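Hypothetical protein (Bacteroides uniformis, PDB 4QE0) is of unknown function but belongs to the DUF5043 family and folds around an antiparallel beta sheet with helices packed against it. Local coordinates at residues 123-128 and 137-142; 108-113 and 118-123. One frame throughout, in Å; residues are numbered along the deposited sequence.

Contact 1 of 2, residues 123-128 and 137-142; sequences FNFFTF and HVYREI
Aromatic packing dominates where F123 and F125, on strand 118-126, meet Y139 of helix 136-143. Y139 turns its ring edge onto the face of F123 in an edge-to-face pair, Y139 CD1 lying 3.6 Å above the F123 ring plane, over its centre; the planes stand at 51°. Against F125 the geometry differs: the planes are within 13° of parallel but slid so far that the rings barely overlap, and F125 CE2 sits 3.6 Å from Y139 OH and a little farther from CZ. F125 reaches this position with CG lodged between its backbone N and carbonyl carbon (chi1 47°). Aliphatic packing completes the contact, since I142 CG2 lies in the ring plane at the edge of F123, 3.8 Å from F123 CZ. A leucine here, lacking the flat ring, would probably leave the Y139 edge without a face to rest on and open a gap beside I142 CG2. No hydrogen bond crosses between 123-128 and 137-142; the hydroxyl of buried Y139 is instead hydrogen-bonded to the carbonyl of Y131, while L44 and I107 add further cover to the cluster. The helix is thus held on the sheet by shape and ring orientation, with the phenol's polar end satisfied by the loop before the helix.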
ATOM      1  N   PHE A 123      -3.536 -16.638  -3.696  1.00 22.51           N
ATOM      2  CA  PHE A 123      -2.099 -16.629  -3.955  1.00 20.65           C
ATOM      3  C   PHE A 123      -1.661 -17.985  -4.535  1.00 24.55           C
ATOM      4  O   PHE A 123      -2.192 -19.040  -4.152  1.00 23.69           O
ATOM      5  CB  PHE A 123      -1.345 -16.341  -2.666  1.00 23.80           C
ATOM      6  CG  PHE A 123      -1.751 -15.067  -1.995  1.00 23.13           C
ATOM      7  CD1 PHE A 123      -1.257 -13.854  -2.447  1.00 23.48           C
ATOM      8  CD2 PHE A 123      -2.677 -15.058  -0.958  1.00 23.73           C
ATOM      9  CE1 PHE A 123      -1.663 -12.663  -1.854  1.00 23.05           C
ATOM     10  CE2 PHE A 123      -3.073 -13.862  -0.361  1.00 26.15           C
ATOM     11  CZ  PHE A 123      -2.552 -12.665  -0.806  1.00 22.30           C
ATOM     12  N   ASN A 124      -0.679 -17.957  -5.438  1.00 21.95           N
ATOM     13  CA  ASN A 124      -0.089 -19.181  -5.968  1.00 23.47           C
ATOM     14  C   ASN A 124       1.425 -19.070  -5.939  1.00 24.78           C
ATOM     15  O   ASN A 124       1.994 -18.011  -6.216  1.00 21.61           O
ATOM     16  CB  ASN A 124      -0.520 -19.481  -7.414  1.00 23.72           C
ATOM     17  CG  ASN A 124      -1.981 -19.838  -7.542  1.00 29.14           C
ATOM     18  OD1 ASN A 124      -2.760 -19.048  -8.032  1.00 31.79           O
ATOM     19  ND2 ASN A 124      -2.356 -21.026  -7.108  1.00 28.84           N
ATOM     20  N   PHE A 125       2.069 -20.175  -5.577  1.00 23.00           N
ATOM     21  CA  PHE A 125       3.512 -20.298  -5.621  1.00 23.14           C
ATOM     22  C   PHE A 125       3.835 -21.795  -5.488  1.00 22.86           C
ATOM     23  O   PHE A 125       2.924 -22.608  -5.409  1.00 24.86           O
ATOM     24  CB  PHE A 125       4.172 -19.522  -4.471  1.00 24.17           C
ATOM     25  CG  PHE A 125       3.540 -19.771  -3.127  1.00 23.90           C
ATOM     26  CD1 PHE A 125       3.945 -20.846  -2.333  1.00 24.42           C
ATOM     27  CD2 PHE A 125       2.552 -18.912  -2.644  1.00 24.32           C
ATOM     28  CE1 PHE A 125       3.352 -21.075  -1.109  1.00 25.60           C
ATOM     29  CE2 PHE A 125       1.977 -19.118  -1.408  1.00 25.33           C
ATOM     30  CZ  PHE A 125       2.376 -20.195  -0.639  1.00 27.09           C
ATOM     31  N   PHE A 126       5.110 -22.146  -5.470  1.00 22.73           N
ATOM     32  CA  PHE A 126       5.511 -23.558  -5.351  1.00 24.75           C
ATOM     33  C   PHE A 126       6.143 -23.807  -3.991  1.00 26.21           C
ATOM     34  O   PHE A 126       6.730 -22.902  -3.408  1.00 27.73           O
ATOM     35  CB  PHE A 126       6.478 -23.914  -6.469  1.00 26.54           C
ATOM     36  CG  PHE A 126       5.851 -23.895  -7.843  1.00 27.87           C
ATOM     37  CD1 PHE A 126       5.750 -22.718  -8.576  1.00 26.26           C
ATOM     38  CD2 PHE A 126       5.380 -25.066  -8.409  1.00 25.91           C
ATOM     39  CE1 PHE A 126       5.179 -22.708  -9.837  1.00 28.64           C
ATOM     40  CE2 PHE A 126       4.828 -25.071  -9.672  1.00 28.54           C
ATOM     41  CZ  PHE A 126       4.722 -23.897 -10.390  1.00 29.85           C
ATOM     42  N   THR A 127       6.056 -25.042  -3.499  1.00 25.45           N
ATOM     43  CA  THR A 127       6.560 -25.349  -2.165  1.00 26.42           C
ATOM     44  C   THR A 127       8.076 -25.218  -2.071  1.00 26.22           C
ATOM     45  O   THR A 127       8.623 -25.030  -0.980  1.00 31.57           O
ATOM     46  CB  THR A 127       6.243 -26.776  -1.738  1.00 28.84           C
ATOM     47  OG1 THR A 127       6.947 -27.671  -2.597  1.00 25.86           O
ATOM     48  CG2 THR A 127       4.761 -27.040  -1.788  1.00 28.88           C
ATOM     49  N   PHE A 128       8.753 -25.284  -3.214  1.00 28.35           N
ATOM     50  CA  PHE A 128      10.206 -25.150  -3.256  1.00 30.91           C
ATOM     51  C   PHE A 128      10.682 -23.708  -3.407  1.00 32.32           C
ATOM     52  O   PHE A 128      11.885 -23.461  -3.485  1.00 31.10           O
ATOM     53  CB  PHE A 128      10.800 -26.020  -4.358  1.00 30.69           C
ATOM     54  CG  PHE A 128      10.124 -25.865  -5.706  1.00 27.23           C
ATOM     55  CD1 PHE A 128      10.406 -24.796  -6.523  1.00 27.79           C
ATOM     56  CD2 PHE A 128       9.239 -26.836  -6.156  1.00 28.90           C
ATOM     57  CE1 PHE A 128       9.811 -24.682  -7.766  1.00 29.33           C
ATOM     58  CE2 PHE A 128       8.639 -26.722  -7.386  1.00 28.65           C
ATOM     59  CZ  PHE A 128       8.930 -25.653  -8.193  1.00 27.46           C
ATOM     60  N   HIS A 137       0.406 -14.226   8.100  1.00 26.72           N
ATOM     61  CA  HIS A 137      -0.103 -12.877   8.313  1.00 29.43           C
ATOM     62  C   HIS A 137       0.260 -11.905   7.178  1.00 27.26           C
ATOM     63  O   HIS A 137      -0.459 -10.939   6.950  1.00 26.12           O
ATOM     64  CB  HIS A 137       0.285 -12.301   9.681  1.00 30.67           C
ATOM     65  CG  HIS A 137       1.729 -11.927   9.781  1.00 33.44           C
ATOM     66  ND1 HIS A 137       2.218 -10.718   9.331  1.00 40.46           N
ATOM     67  CD2 HIS A 137       2.792 -12.603  10.274  1.00 39.36           C
ATOM     68  CE1 HIS A 137       3.519 -10.663   9.546  1.00 41.41           C
ATOM     69  NE2 HIS A 137       3.891 -11.793  10.120  1.00 41.86           N
ATOM     70  N   VAL A 138       1.364 -12.153   6.469  1.00 25.85           N
ATOM     71  CA  VAL A 138       1.711 -11.353   5.290  1.00 27.06           C
ATOM     72  C   VAL A 138       0.644 -11.467   4.187  1.00 25.74           C
ATOM     73  O   VAL A 138       0.164 -10.459   3.659  1.00 25.69           O
ATOM     74  CB  VAL A 138       3.096 -11.738   4.728  1.00 25.61           C
ATOM     75  CG1 VAL A 138       3.400 -11.001   3.432  1.00 26.25           C
ATOM     76  CG2 VAL A 138       4.174 -11.415   5.753  1.00 31.31           C
ATOM     77  N   TYR A 139       0.284 -12.700   3.845  1.00 24.11           N
ATOM     78  CA  TYR A 139      -0.758 -12.952   2.863  1.00 24.59           C
ATOM     79  C   TYR A 139      -2.095 -12.381   3.303  1.00 23.91           C
ATOM     80  O   TYR A 139      -2.821 -11.769   2.515  1.00 24.22           O
ATOM     81  CB  TYR A 139      -0.871 -14.455   2.559  1.00 23.38           C
ATOM     82  CG  TYR A 139       0.373 -15.010   1.919  1.00 22.78           C
ATOM     83  CD1 TYR A 139       0.778 -14.560   0.668  1.00 24.81           C
ATOM     84  CD2 TYR A 139       1.159 -15.960   2.555  1.00 23.39           C
ATOM     85  CE1 TYR A 139       1.939 -15.032   0.086  1.00 24.46           C
ATOM     86  CE2 TYR A 139       2.310 -16.453   1.966  1.00 23.50           C
ATOM     87  CZ  TYR A 139       2.693 -15.997   0.732  1.00 26.02           C
ATOM     88  OH  TYR A 139       3.840 -16.452   0.131  1.00 24.39           O
ATOM     89  N   ARG A 140      -2.433 -12.575   4.559  1.00 25.65           N
ATOM     90  CA  ARG A 140      -3.666 -12.004   5.087  1.00 24.05           C
ATOM     91  C   ARG A 140      -3.696 -10.485   4.927  1.00 23.99           C
ATOM     92  O   ARG A 140      -4.717  -9.936   4.547  1.00 24.06           O
ATOM     93  CB  ARG A 140      -3.848 -12.395   6.564  1.00 26.87           C
ATOM     94  CG  ARG A 140      -5.028 -11.721   7.258  1.00 27.02           C
ATOM     95  CD  ARG A 140      -6.345 -12.172   6.674  1.00 28.94           C
ATOM     96  NE  ARG A 140      -7.457 -11.675   7.478  1.00 28.06           N
ATOM     97  CZ  ARG A 140      -8.738 -11.860   7.180  1.00 31.98           C
ATOM     98  NH1 ARG A 140      -9.106 -12.479   6.061  1.00 33.34           N
ATOM     99  NH2 ARG A 140      -9.660 -11.397   8.000  1.00 33.32           N
ATOM    100  N   GLU A 141      -2.597  -9.808   5.258  1.00 23.74           N
ATOM    101  CA  GLU A 141      -2.520  -8.349   5.153  1.00 24.82           C
ATOM    102  C   GLU A 141      -2.742  -7.888   3.710  1.00 25.24           C
ATOM    103  O   GLU A 141      -3.476  -6.922   3.455  1.00 25.80           O
ATOM    104  CB  GLU A 141      -1.170  -7.811   5.642  1.00 27.84           C
ATOM    105  CG  GLU A 141      -0.986  -6.308   5.384  1.00 38.36           C
ATOM    106  CD  GLU A 141       0.384  -5.767   5.781  1.00 52.27           C
ATOM    107  OE1 GLU A 141       1.046  -6.369   6.648  1.00 56.16           O
ATOM    108  OE2 GLU A 141       0.800  -4.724   5.233  1.00 58.41           O
ATOM    109  N   ILE A 142      -2.136  -8.596   2.769  1.00 23.82           N
ATOM    110  CA  ILE A 142      -2.339  -8.294   1.360  1.00 22.96           C
ATOM    111  C   ILE A 142      -3.804  -8.456   0.984  1.00 24.58           C
ATOM    112  O   ILE A 142      -4.387  -7.576   0.349  1.00 24.32           O
ATOM    113  CB  ILE A 142      -1.448  -9.172   0.476  1.00 22.40           C
ATOM    114  CG1 ILE A 142       0.016  -8.832   0.717  1.00 26.34           C
ATOM    115  CG2 ILE A 142      -1.808  -8.986  -0.987  1.00 23.01           C
ATOM    116  CD1 ILE A 142       0.970  -9.836   0.110  1.00 27.09           C
TER

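Contact 2 of 2, residues 108-113 and 118-123; sequences TMLLSP and VMEVNF
T108 and N122, a hydrogen-bonded antiparallel pair, lie side by side and point the same way, with N122 OD1 3.5 Å from T108 CB. A water joins their ends: it lies 2.6 Å from T108 OG1 and donates a hydrogen bond to N122 OD1. N122 brings its amide oxygen there with CG set between backbone N and carbonyl carbon (chi1 64°). Further along the same face, L110 slants across E120. L110 CD1 comes only to van der Waals distance of E120 OE1, at 3.9 Å; the carboxylate's polar bonds go elsewhere, OE1 to the backbone N of L51 and OE2 to that of the dimethylated lysine at position 50. The other face is apolar. V118 presents CG2 to two neighbours, the selenium of selenomethionine M109 and L111 CD2, the latter at a tight 3.4 Å. M109 bends at its last torsion (chi3 -65°) and also touches W168 of strand 164-169. Towards the turn, selenomethionine M119 lays its SE against S112, 3.8 Å from S112 CA. Beneath these side chains the backbone bonds are regular from T108 to L110, that of L110 N to E120 O being almost straight at 177°. Then L110 O receives M119 N at 2.8 Å and, weakly, E120 N. Two residues, M119 and E120, therefore face the single L110, a classic beta bulge, here placed near the turn end of the beta hairpin formed by strands 106-111 and 118-126 within the antiparallel sheet.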
ATOM      1  N   THR A 108      -3.922 -13.145  -7.278  1.00 22.28           N
ATOM      2  CA  THR A 108      -5.148 -13.048  -8.052  1.00 23.41           C
ATOM      3  C   THR A 108      -6.208 -12.274  -7.268  1.00 25.47           C
ATOM      4  O   THR A 108      -6.490 -12.605  -6.113  1.00 24.84           O
ATOM      5  CB  THR A 108      -5.661 -14.461  -8.432  1.00 26.48           C
ATOM      6  OG1 THR A 108      -4.665 -15.171  -9.219  1.00 26.11           O
ATOM      7  CG2 THR A 108      -6.924 -14.389  -9.219  1.00 32.43           C
HETATM    8  N   MSE A 109      -6.757 -11.250  -7.900  1.00 21.70           N
HETATM    9  CA  MSE A 109      -7.903 -10.496  -7.379  1.00 22.65           C
HETATM   10  C   MSE A 109      -9.083 -10.874  -8.227  1.00 24.77           C
HETATM   11  O   MSE A 109      -9.001 -10.862  -9.475  1.00 24.98           O
HETATM   12  CB  MSE A 109      -7.701  -8.984  -7.504  1.00 23.67           C
HETATM   13  CG  MSE A 109      -6.660  -8.454  -6.562  1.00 25.37           C
HETATM   14 SE   MSE A 109      -6.554  -6.453  -6.780  0.75 32.21          SE
HETATM   15  CE  MSE A 109      -5.886  -6.246  -8.602  1.00 28.49           C
ATOM     16  N   LEU A 110     -10.185 -11.239  -7.573  1.00 23.52           N
ATOM     17  CA  LEU A 110     -11.436 -11.517  -8.271  1.00 23.56           C
ATOM     18  C   LEU A 110     -12.398 -10.382  -7.982  1.00 25.49           C
ATOM     19  O   LEU A 110     -12.755 -10.129  -6.821  1.00 26.80           O
ATOM     20  CB  LEU A 110     -12.018 -12.845  -7.843  1.00 26.89           C
ATOM     21  CG  LEU A 110     -11.059 -14.044  -7.970  1.00 31.51           C
ATOM     22  CD1 LEU A 110     -11.770 -15.348  -7.678  1.00 35.87           C
ATOM     23  CD2 LEU A 110     -10.433 -14.077  -9.356  1.00 37.54           C
ATOM     24  N   LEU A 111     -12.808  -9.696  -9.043  1.00 23.22           N
ATOM     25  CA  LEU A 111     -13.627  -8.513  -8.930  1.00 23.06           C
ATOM     26  C   LEU A 111     -15.095  -8.767  -9.235  1.00 26.00           C
ATOM     27  O   LEU A 111     -15.434  -9.582 -10.101  1.00 25.42           O
ATOM     28  CB  LEU A 111     -13.154  -7.445  -9.907  1.00 24.98           C
ATOM     29  CG  LEU A 111     -11.681  -7.036  -9.961  1.00 29.77           C
ATOM     30  CD1 LEU A 111     -11.552  -5.893 -10.950  1.00 31.79           C
ATOM     31  CD2 LEU A 111     -11.103  -6.677  -8.630  1.00 33.63           C
ATOM     32  N   SER A 112     -15.951  -8.009  -8.565  1.00 26.48           N
ATOM     33  CA  SER A 112     -17.370  -7.984  -8.874  1.00 26.50           C
ATOM     34  C   SER A 112     -17.572  -7.384 -10.242  1.00 26.72           C
ATOM     35  O   SER A 112     -17.046  -6.320 -10.540  1.00 27.03           O
ATOM     36  CB  SER A 112     -18.158  -7.146  -7.864  1.00 30.44           C
ATOM     37  OG  SER A 112     -19.452  -6.853  -8.363  1.00 29.43           O
ATOM     38  N   PRO A 113     -18.380  -8.033 -11.077  1.00 25.35           N
ATOM     39  CA  PRO A 113     -18.660  -7.454 -12.388  1.00 27.42           C
ATOM     40  C   PRO A 113     -19.679  -6.307 -12.319  1.00 29.61           C
ATOM     41  O   PRO A 113     -19.912  -5.627 -13.322  1.00 31.36           O
ATOM     42  CB  PRO A 113     -19.239  -8.634 -13.157  1.00 29.74           C
ATOM     43  CG  PRO A 113     -19.894  -9.457 -12.104  1.00 31.60           C
ATOM     44  CD  PRO A 113     -19.069  -9.320 -10.873  1.00 29.77           C
ATOM     45  N   VAL A 118     -13.007  -5.704  -5.152  1.00 25.73           N
ATOM     46  CA  VAL A 118     -12.317  -6.962  -4.974  1.00 25.83           C
ATOM     47  C   VAL A 118     -13.092  -7.830  -4.009  1.00 27.68           C
ATOM     48  O   VAL A 118     -13.200  -7.509  -2.834  1.00 32.15           O
ATOM     49  CB  VAL A 118     -10.886  -6.727  -4.464  1.00 26.05           C
ATOM     50  CG1 VAL A 118     -10.220  -8.055  -4.201  1.00 26.73           C
ATOM     51  CG2 VAL A 118     -10.109  -5.926  -5.481  1.00 27.75           C
HETATM   52  N   MSE A 119     -13.663  -8.912  -4.518  1.00 25.09           N
HETATM   53  CA  MSE A 119     -14.448  -9.838  -3.710  1.00 29.24           C
HETATM   54  C   MSE A 119     -13.591 -10.854  -3.015  1.00 30.58           C
HETATM   55  O   MSE A 119     -13.866 -11.215  -1.875  1.00 27.46           O
HETATM   56  CB  MSE A 119     -15.427 -10.582  -4.626  1.00 29.98           C
HETATM   57  CG  MSE A 119     -16.510  -9.647  -5.115  1.00 37.89           C
HETATM   58 SE   MSE A 119     -17.793 -10.691  -6.220  0.75 44.96          SE
HETATM   59  CE  MSE A 119     -16.610 -11.693  -7.446  1.00 43.56           C
ATOM     60  N   GLU A 120     -12.554 -11.340  -3.693  1.00 26.69           N
ATOM     61  CA  GLU A 120     -11.666 -12.382  -3.163  1.00 25.25           C
ATOM     62  C   GLU A 120     -10.243 -12.169  -3.684  1.00 23.45           C
ATOM     63  O   GLU A 120     -10.052 -11.575  -4.751  1.00 23.31           O
ATOM     64  CB  GLU A 120     -12.113 -13.786  -3.623  1.00 27.79           C
ATOM     65  CG  GLU A 120     -13.517 -14.166  -3.208  1.00 36.26           C
ATOM     66  CD  GLU A 120     -13.917 -15.598  -3.566  1.00 36.98           C
ATOM     67  OE1 GLU A 120     -13.120 -16.383  -4.161  1.00 32.26           O
ATOM     68  OE2 GLU A 120     -15.074 -15.945  -3.227  1.00 41.27           O
ATOM     69  N   VAL A 121      -9.287 -12.688  -2.925  1.00 24.05           N
ATOM     70  CA  VAL A 121      -7.874 -12.684  -3.276  1.00 21.69           C
ATOM     71  C   VAL A 121      -7.349 -14.083  -3.019  1.00 24.35           C
ATOM     72  O   VAL A 121      -7.708 -14.716  -2.020  1.00 24.18           O
ATOM     73  CB  VAL A 121      -7.070 -11.665  -2.439  1.00 22.11           C
ATOM     74  CG1 VAL A 121      -5.604 -11.698  -2.824  1.00 23.96           C
ATOM     75  CG2 VAL A 121      -7.622 -10.250  -2.623  1.00 21.71           C
ATOM     76  N   ASN A 122      -6.498 -14.574  -3.899  1.00 23.53           N
ATOM     77  CA  ASN A 122      -5.779 -15.801  -3.623  1.00 22.81           C
ATOM     78  C   ASN A 122      -4.368 -15.723  -4.159  1.00 23.18           C
ATOM     79  O   ASN A 122      -4.036 -14.799  -4.920  1.00 23.54           O
ATOM     80  CB  ASN A 122      -6.541 -17.035  -4.102  1.00 25.72           C
ATOM     81  CG  ASN A 122      -6.728 -17.084  -5.601  1.00 28.68           C
ATOM     82  OD1 ASN A 122      -5.772 -17.207  -6.337  1.00 29.40           O
ATOM     83  ND2 ASN A 122      -7.975 -17.052  -6.046  1.00 31.98           N
ATOM     84  N   PHE A 123      -3.536 -16.638  -3.696  1.00 22.51           N
ATOM     85  CA  PHE A 123      -2.099 -16.629  -3.955  1.00 20.65           C
ATOM     86  C   PHE A 123      -1.661 -17.985  -4.535  1.00 24.55           C
ATOM     87  O   PHE A 123      -2.192 -19.040  -4.152  1.00 23.69           O
ATOM     88  CB  PHE A 123      -1.345 -16.341  -2.666  1.00 23.80           C
ATOM     89  CG  PHE A 123      -1.751 -15.067  -1.995  1.00 23.13           C
ATOM     90  CD1 PHE A 123      -1.257 -13.854  -2.447  1.00 23.48           C
ATOM     91  CD2 PHE A 123      -2.677 -15.058  -0.958  1.00 23.73           C
ATOM     92  CE1 PHE A 123      -1.663 -12.663  -1.854  1.00 23.05           C
ATOM     93  CE2 PHE A 123      -3.073 -13.862  -0.361  1.00 26.15           C
ATOM     94  CZ  PHE A 123      -2.552 -12.665  -0.806  1.00 22.30           C
TER
HETATM   95  O   HOH W   1      -3.064 -16.311  -7.482  1.00 25.55           O

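Both contacts are buried and share strand 118-126, but they use it differently. Contact 2 pairs it with its sheet neighbour 106-111 inside the hairpin, whereas contact 1 covers a later part of it with helix 136-143. F123 is the residue in common: its backbone pairs with L44 of strand 41-45, while its ring serves the helix. The chemistry follows from these roles. Strand pairing in contact 2 rests on main-chain hydrogen bonds, one face wholly apolar (M109, L111, V118, V121), the other mixing L110 with T108, E120 and N122, and buries 529 Å²; sheet-to-helix packing in contact 1 has no hydrogen bond between its segments and buries 228 Å², mostly through aromatic and aliphatic groups.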